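Local coordinates for protein flavodoxin-like domain (Synechococcus elongatus PCC 6301, PDB 3HLY) that probably binds a flavin mononucleotide cofactor and passes electrons through it, as flavodoxin-like domains of diflavin flavoproteins do, at residues M34-L37 and R38-D41; A100-A103 and Q104-L108; Q122-E125 and A126-Q129. All blocks are in the same frame, centred on the assembly; numbering follows the deposited sequence.

Interaction 1: residues M34-L37 and R38-D41; sequences MVDL and RAVD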
loop_
_atom_site.group_PDB
_atom_site.type_symbol
_atom_site.label_atom_id
_atom_site.label_comp_id
_atom_site.label_asym_id
_atom_site.label_seq_id
_atom_site.Cartn_x
_atom_site.Cartn_y
_atom_site.Cartn_z
HETATM N N MSE A 34 3.810 -1.508 9.063
HETATM C CA MSE A 34 2.541 -2.120 8.699
HETATM C C MSE A 34 1.422 -1.603 9.590
HETATM O O MSE A 34 1.593 -1.437 10.792
HETATM C CB MSE A 34 2.647 -3.630 8.836
HETATM C CG MSE A 34 3.986 -4.146 8.387
HETATM SE SE MSE A 34 3.793 -5.750 7.376
HETATM C CE MSE A 34 3.178 -4.983 5.719
ATOM N N VAL A 35 0.275 -1.375 8.976
ATOM C CA VAL A 35 -0.887 -0.859 9.670
ATOM C C VAL A 35 -2.130 -1.588 9.185
ATOM O O VAL A 35 -2.237 -1.912 8.005
ATOM C CB VAL A 35 -1.011 0.664 9.406
ATOM C CG1 VAL A 35 -2.426 1.142 9.663
ATOM C CG2 VAL A 35 -0.024 1.417 10.288
ATOM N N ASP A 36 -3.045 -1.873 10.110
ATOM C CA ASP A 36 -4.296 -2.544 9.789
ATOM C C ASP A 36 -5.325 -1.420 9.783
ATOM O O ASP A 36 -5.611 -0.835 10.826
ATOM C CB ASP A 36 -4.651 -3.567 10.870
ATOM C CG ASP A 36 -5.933 -4.332 10.568
ATOM O OD1 ASP A 36 -6.537 -4.129 9.490
ATOM O OD2 ASP A 36 -6.336 -5.157 11.422
ATOM N N LEU A 37 -5.869 -1.122 8.608
ATOM C CA LEU A 37 -6.838 -0.044 8.466
ATOM C C LEU A 37 -8.117 -0.266 9.289
ATOM O O LEU A 37 -8.760 0.693 9.729
ATOM C CB LEU A 37 -7.151 0.140 6.983
ATOM C CG LEU A 37 -5.872 0.327 6.134
ATOM C CD1 LEU A 37 -6.228 0.460 4.671
ATOM C CD2 LEU A 37 -5.099 1.557 6.609
ATOM N N ARG A 38 -8.472 -1.530 9.502
ATOM C CA ARG A 38 -9.654 -1.884 10.277
ATOM C C ARG A 38 -9.540 -1.470 11.734
ATOM O O ARG A 38 -10.558 -1.318 12.405
ATOM C CB ARG A 38 -9.889 -3.392 10.288
ATOM C CG ARG A 38 -10.224 -4.078 8.996
ATOM C CD ARG A 38 -10.442 -5.544 9.322
ATOM N NE ARG A 38 -10.570 -6.393 8.147
ATOM C CZ ARG A 38 -11.690 -6.552 7.455
ATOM N NH1 ARG A 38 -12.798 -5.913 7.818
ATOM N NH2 ARG A 38 -11.700 -7.364 6.405
ATOM N N ALA A 39 -8.321 -1.295 12.234
ATOM C CA ALA A 39 -8.162 -0.966 13.647
ATOM C C ALA A 39 -7.113 0.057 14.073
ATOM O O ALA A 39 -7.048 0.406 15.251
ATOM C CB ALA A 39 -7.937 -2.258 14.418
ATOM N N VAL A 40 -6.293 0.545 13.152
ATOM C CA VAL A 40 -5.248 1.497 13.530
ATOM C C VAL A 40 -5.771 2.837 14.035
ATOM O O VAL A 40 -6.838 3.288 13.633
ATOM C CB VAL A 40 -4.283 1.768 12.349
ATOM C CG1 VAL A 40 -5.001 2.534 11.254
ATOM C CG2 VAL A 40 -3.077 2.545 12.834
ATOM N N ASP A 41 -4.999 3.471 14.916
ATOM C CA ASP A 41 -5.364 4.769 15.473
ATOM C C ASP A 41 -5.048 5.871 14.463
ATOM O O ASP A 41 -3.915 5.999 14.007
ATOM C CB ASP A 41 -4.602 5.014 16.776
HETATM O O HOH W 1 -9.133 1.789 12.227
#

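Interaction 2: residues A100-A103 and Q104-L108; sequences ALLA and QFRNL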
loop_
_atom_site.group_PDB
_atom_site.type_symbol
_atom_site.label_atom_id
_atom_site.label_comp_id
_atom_site.label_asym_id
_atom_site.label_seq_id
_atom_site.Cartn_x
_atom_site.Cartn_y
_atom_site.Cartn_z
ATOM N N ALA A 100 -8.926 3.959 -9.759
ATOM C CA ALA A 100 -9.559 5.035 -9.004
ATOM C C ALA A 100 -8.621 5.594 -7.928
ATOM O O ALA A 100 -8.469 6.811 -7.804
ATOM C CB ALA A 100 -10.854 4.529 -8.361
ATOM N N LEU A 101 -8.005 4.703 -7.152
ATOM C CA LEU A 101 -7.073 5.111 -6.108
ATOM C C LEU A 101 -5.887 5.795 -6.751
ATOM O O LEU A 101 -5.460 6.849 -6.304
ATOM C CB LEU A 101 -6.556 3.904 -5.315
ATOM C CG LEU A 101 -7.474 3.203 -4.318
ATOM C CD1 LEU A 101 -7.926 4.192 -3.253
ATOM C CD2 LEU A 101 -8.669 2.626 -5.052
ATOM N N LEU A 102 -5.363 5.187 -7.808
ATOM C CA LEU A 102 -4.206 5.734 -8.499
ATOM C C LEU A 102 -4.443 7.171 -8.972
ATOM O O LEU A 102 -3.540 8.007 -8.898
ATOM C CB LEU A 102 -3.817 4.835 -9.684
ATOM C CG LEU A 102 -2.604 5.272 -10.518
ATOM C CD1 LEU A 102 -1.349 5.312 -9.646
ATOM C CD2 LEU A 102 -2.410 4.314 -11.675
ATOM N N ALA A 103 -5.649 7.459 -9.455
ATOM C CA ALA A 103 -5.963 8.810 -9.916
ATOM C C ALA A 103 -5.843 9.784 -8.741
ATOM O O ALA A 103 -5.164 10.807 -8.832
ATOM C CB ALA A 103 -7.372 8.853 -10.508
ATOM N N GLN A 104 -6.484 9.438 -7.632
ATOM C CA GLN A 104 -6.447 10.264 -6.432
ATOM C C GLN A 104 -5.035 10.616 -5.973
ATOM O O GLN A 104 -4.748 11.778 -5.695
ATOM C CB GLN A 104 -7.188 9.567 -5.300
ATOM C CG GLN A 104 -8.543 10.156 -5.014
ATOM C CD GLN A 104 -9.250 9.419 -3.914
ATOM O OE1 GLN A 104 -9.655 8.266 -4.090
ATOM N NE2 GLN A 104 -9.395 10.071 -2.760
ATOM N N PHE A 105 -4.153 9.620 -5.904
ATOM C CA PHE A 105 -2.780 9.850 -5.481
ATOM C C PHE A 105 -1.976 10.686 -6.472
ATOM O O PHE A 105 -1.210 11.565 -6.072
ATOM C CB PHE A 105 -2.060 8.515 -5.232
ATOM C CG PHE A 105 -2.472 7.830 -3.956
ATOM C CD1 PHE A 105 -2.136 8.375 -2.720
ATOM C CD2 PHE A 105 -3.202 6.651 -3.992
ATOM C CE1 PHE A 105 -2.520 7.759 -1.537
ATOM C CE2 PHE A 105 -3.596 6.021 -2.821
ATOM C CZ PHE A 105 -3.251 6.581 -1.580
ATOM N N ARG A 106 -2.108 10.408 -7.762
ATOM C CA ARG A 106 -1.355 11.203 -8.724
ATOM C C ARG A 106 -1.800 12.661 -8.648
ATOM O O ARG A 106 -0.989 13.562 -8.823
ATOM C CB ARG A 106 -1.524 10.673 -10.159
ATOM C CG ARG A 106 -0.606 9.501 -10.491
ATOM C CD ARG A 106 -0.296 9.449 -11.992
ATOM N NE ARG A 106 0.168 8.134 -12.446
ATOM C CZ ARG A 106 1.424 7.681 -12.367
ATOM N NH1 ARG A 106 2.407 8.427 -11.845
ATOM N NH2 ARG A 106 1.694 6.464 -12.818
ATOM N N ASN A 107 -3.083 12.893 -8.373
ATOM C CA ASN A 107 -3.568 14.265 -8.271
ATOM C C ASN A 107 -3.001 14.989 -7.059
ATOM O O ASN A 107 -2.922 16.219 -7.048
ATOM C CB ASN A 107 -5.095 14.318 -8.252
ATOM C CG ASN A 107 -5.678 14.625 -9.626
ATOM O OD1 ASN A 107 -5.120 15.436 -10.385
ATOM N ND2 ASN A 107 -6.810 13.994 -9.949
ATOM N N LEU A 108 -2.598 14.237 -6.040
ATOM C CA LEU A 108 -2.001 14.851 -4.854
ATOM C C LEU A 108 -0.537 15.073 -5.161
ATOM O O LEU A 108 0.203 15.622 -4.345
ATOM C CB LEU A 108 -2.113 13.941 -3.636
ATOM C CG LEU A 108 -3.484 13.749 -3.001
ATOM C CD1 LEU A 108 -3.375 12.734 -1.879
ATOM C CD2 LEU A 108 -4.007 15.081 -2.483
#

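Interaction 3: residues Q122-E125 and A126-Q129; sequences QPTE and AIYQ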
loop_
_atom_site.group_PDB
_atom_site.type_symbol
_atom_site.label_atom_id
_atom_site.label_comp_id
_atom_site.label_asym_id
_atom_site.label_seq_id
_atom_site.Cartn_x
_atom_site.Cartn_y
_atom_site.Cartn_z
ATOM N N GLN A 122 -6.936 -16.095 -7.926
ATOM C CA GLN A 122 -6.217 -16.541 -6.746
ATOM C C GLN A 122 -4.721 -16.292 -6.911
ATOM O O GLN A 122 -4.094 -16.793 -7.844
ATOM C CB GLN A 122 -6.453 -18.028 -6.526
ATOM C CG GLN A 122 -5.822 -18.578 -5.268
ATOM C CD GLN A 122 -5.887 -20.087 -5.228
ATOM O OE1 GLN A 122 -6.931 -20.680 -5.515
ATOM N NE2 GLN A 122 -4.774 -20.721 -4.869
ATOM N N PRO A 123 -4.130 -15.500 -6.008
ATOM C CA PRO A 123 -2.698 -15.210 -6.084
ATOM C C PRO A 123 -1.875 -16.491 -6.131
ATOM O O PRO A 123 -1.969 -17.328 -5.240
ATOM C CB PRO A 123 -2.447 -14.419 -4.810
ATOM C CG PRO A 123 -3.709 -13.648 -4.667
ATOM C CD PRO A 123 -4.772 -14.691 -4.959
ATOM N N THR A 124 -1.079 -16.644 -7.181
ATOM C CA THR A 124 -0.233 -17.816 -7.317
ATOM C C THR A 124 1.159 -17.439 -6.829
ATOM O O THR A 124 1.388 -16.300 -6.410
ATOM C CB THR A 124 -0.131 -18.268 -8.792
ATOM O OG1 THR A 124 0.364 -17.185 -9.594
ATOM C CG2 THR A 124 -1.493 -18.703 -9.316
ATOM N N GLU A 125 2.086 -18.390 -6.877
ATOM C CA GLU A 125 3.453 -18.119 -6.460
ATOM C C GLU A 125 4.007 -17.014 -7.350
ATOM O O GLU A 125 4.780 -16.167 -6.906
ATOM C CB GLU A 125 4.312 -19.379 -6.586
ATOM C CG GLU A 125 3.951 -20.475 -5.585
ATOM C CD GLU A 125 4.221 -20.078 -4.139
ATOM O OE1 GLU A 125 3.856 -20.862 -3.236
ATOM O OE2 GLU A 125 4.799 -18.990 -3.901
ATOM N N ALA A 126 3.590 -17.026 -8.610
ATOM C CA ALA A 126 4.023 -16.025 -9.575
ATOM C C ALA A 126 3.672 -14.625 -9.068
ATOM O O ALA A 126 4.521 -13.733 -9.039
ATOM C CB ALA A 126 3.351 -16.278 -10.912
ATOM N N ILE A 127 2.415 -14.443 -8.677
ATOM C CA ILE A 127 1.956 -13.167 -8.157
ATOM C C ILE A 127 2.740 -12.752 -6.906
ATOM O O ILE A 127 3.084 -11.575 -6.741
ATOM C CB ILE A 127 0.458 -13.222 -7.793
ATOM C CG1 ILE A 127 -0.388 -13.337 -9.063
ATOM C CG2 ILE A 127 0.066 -11.964 -7.005
ATOM C CD1 ILE A 127 -0.387 -12.093 -9.906
ATOM N N TYR A 128 3.011 -13.709 -6.024
ATOM C CA TYR A 128 3.740 -13.408 -4.800
ATOM C C TYR A 128 5.173 -13.031 -5.098
ATOM O O TYR A 128 5.770 -12.235 -4.371
ATOM C CB TYR A 128 3.698 -14.587 -3.829
ATOM C CG TYR A 128 2.334 -14.803 -3.232
ATOM C CD1 TYR A 128 1.653 -13.754 -2.621
ATOM C CD2 TYR A 128 1.708 -16.052 -3.296
ATOM C CE1 TYR A 128 0.382 -13.937 -2.096
ATOM C CE2 TYR A 128 0.432 -16.244 -2.772
ATOM C CZ TYR A 128 -0.221 -15.184 -2.178
ATOM O OH TYR A 128 -1.481 -15.347 -1.680
ATOM N N GLN A 129 5.728 -13.596 -6.168
ATOM C CA GLN A 129 7.098 -13.274 -6.557
ATOM C C GLN A 129 7.125 -11.841 -7.066
ATOM O O GLN A 129 8.081 -11.111 -6.820
ATOM C CB GLN A 129 7.600 -14.208 -7.662
ATOM C CG GLN A 129 9.037 -13.931 -8.102
ATOM C CD GLN A 129 10.046 -14.092 -6.966
ATOM O OE1 GLN A 129 10.220 -15.187 -6.420
ATOM N NE2 GLN A 129 10.710 -12.997 -6.601
#

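Interaction 1: residues M34-L37 and R38-D41
Val35 and Val40 meet where the chain turns back after strand 32-36. The two side chains cross at about a right angle. CB of Val35 carries two methyls. CG1 stands anti to the backbone N (chi1 159°), which swings it to the Val40 side, where it lies 3.3 Å from Val40 CB. The same methyl also packs against both methyls of Val40. Across the turn, CG2 of Val35 lies 4.1 Å from Val40 CG2; Val35 also packs on Leu4.

The turn itself is closed by the carbonyl of Asp36. Its O accepts two backbone bonds. Val40 N comes from nearly straight ahead of the C=O, at 2.8 Å from Asp36 O. Ala39 N lies above the carbonyl plane, 3.1 Å from Asp36 O, and closes a type I beta turn. The Asp36 carboxylate adds an Asx turn: OD1 takes the N-H of Arg38 at 3.2 Å, from above the carboxylate plane. The other oxygen, OD2, bonds to Ser9 OG. The Arg38 chain runs past OD1 with its CB and CG, and its NE bonds to Ser9 O. Water 1 donates to Leu37 O at 2.8 Å and to Val40 O at 3.1 Å, bridging the turn.

The strand ahead of this turn is an outermost one in the parallel sheet. Val35 and Leu37 share backbone bonds with Ile5 and Tyr7 beside it. Leu37 is buried against Ala71 and Ile75 of helix 66-78, and the turn leads on into helix 42-51.

Interaction 2: residues A100-A103 and Q104-L108
Helix 98-107 is the connecting helix of a beta-alpha-beta unit between strands 84-88 and 111-112, and these residues are part of it. Four backbone bonds of the i to i+4 kind run through them. Phe105 N reaches Leu101 O at 3.1 Å and Arg106 N reaches Leu102 O at 3.0 Å. Asn107 N bonds to Ala103 O, also at 3.0 Å.

The Phe105 side chain folds back over the preceding turn. Its CG points opposite the carbonyl carbon (chi1 -75°), which brings CD2 to 3.2 Å from Leu101 O. CE2 lies 4.4 Å from Leu101 CB, a loose apolar contact. On another side, the extended Arg106 chain passes Leu102, whose CD1 comes 4.3 Å from Arg106 NE.

Outside the segments, the Phe105 ring meets Phe76 with planes at about 45° and touches Ile85. Leu101 packs on Leu87 and Phe76. Replacing Phe105 with an alanine would probably leave Phe76 and Ile85 without their aromatic neighbour and open a gap between them and this helix. One apolar side packed on the sheet and a more polar side turned outward is the amphipathic pattern of helices in the flavodoxin-like fold.

Interaction 3: residues Q122-E125 and A126-Q129
Pro123 packs on Tyr128 at the start of helix 125-144. The proline ring crosses the tyrosine obliquely near its hydroxyl end. Pro123 CB is 3.4 Å from Tyr128 OH and 3.5 Å from Tyr128 CZ. CG2 of Ile127 lies 4.1 Å from the same Pro123 CB. One proline carbon thus meets two helix residues.

Backbone bonds of the first turn accompany this packing. Tyr128 N donates to Thr124 O at 3.1 Å, in the carbonyl plane. Gln129 N follows with a bond to Glu125 O of 2.8 Å. Thr124 holds the N-cap position. Its OG1 sits between its own N and carbonyl carbon (chi1 57°), which brings it over the first turn, 3.4 Å from Ala126 CB. The tyrosine leans back over that turn, and its CD2 approaches Thr124 O.

Further out, Leu17 of helix 14-27 touches Pro123, Ile127 and Tyr128. Tyr13 touches Pro123 and Tyr128, and Arg16 also packs on the tyrosine.

The side-chain contact is therefore mainly apolar, while the polar ties are made by the backbone. The proline's apolar packing and the first helical bonds are consistent with a well-defined entry into the helix.

The three contacts come in order along the chain, interaction 1, then 2, then 3, and none touches another. The centres of interactions 1 and 2 are about 21 Å apart. The centres of interactions 1 and 3 are about 24 Å apart. The centres of interactions 2 and 3 are about 26 Å apart. All lie in one domain built on a parallel sheet flanked by helices. Interaction 1 spans the end of the outermost strand 32-36 and the loop after it. Interaction 2 lies in the helix leading to the opposite outermost strand, 111-112. Interaction 3 opens the last helix, 125-144. Helix 66-78 links the first two, packing on Leu37 and on Phe105.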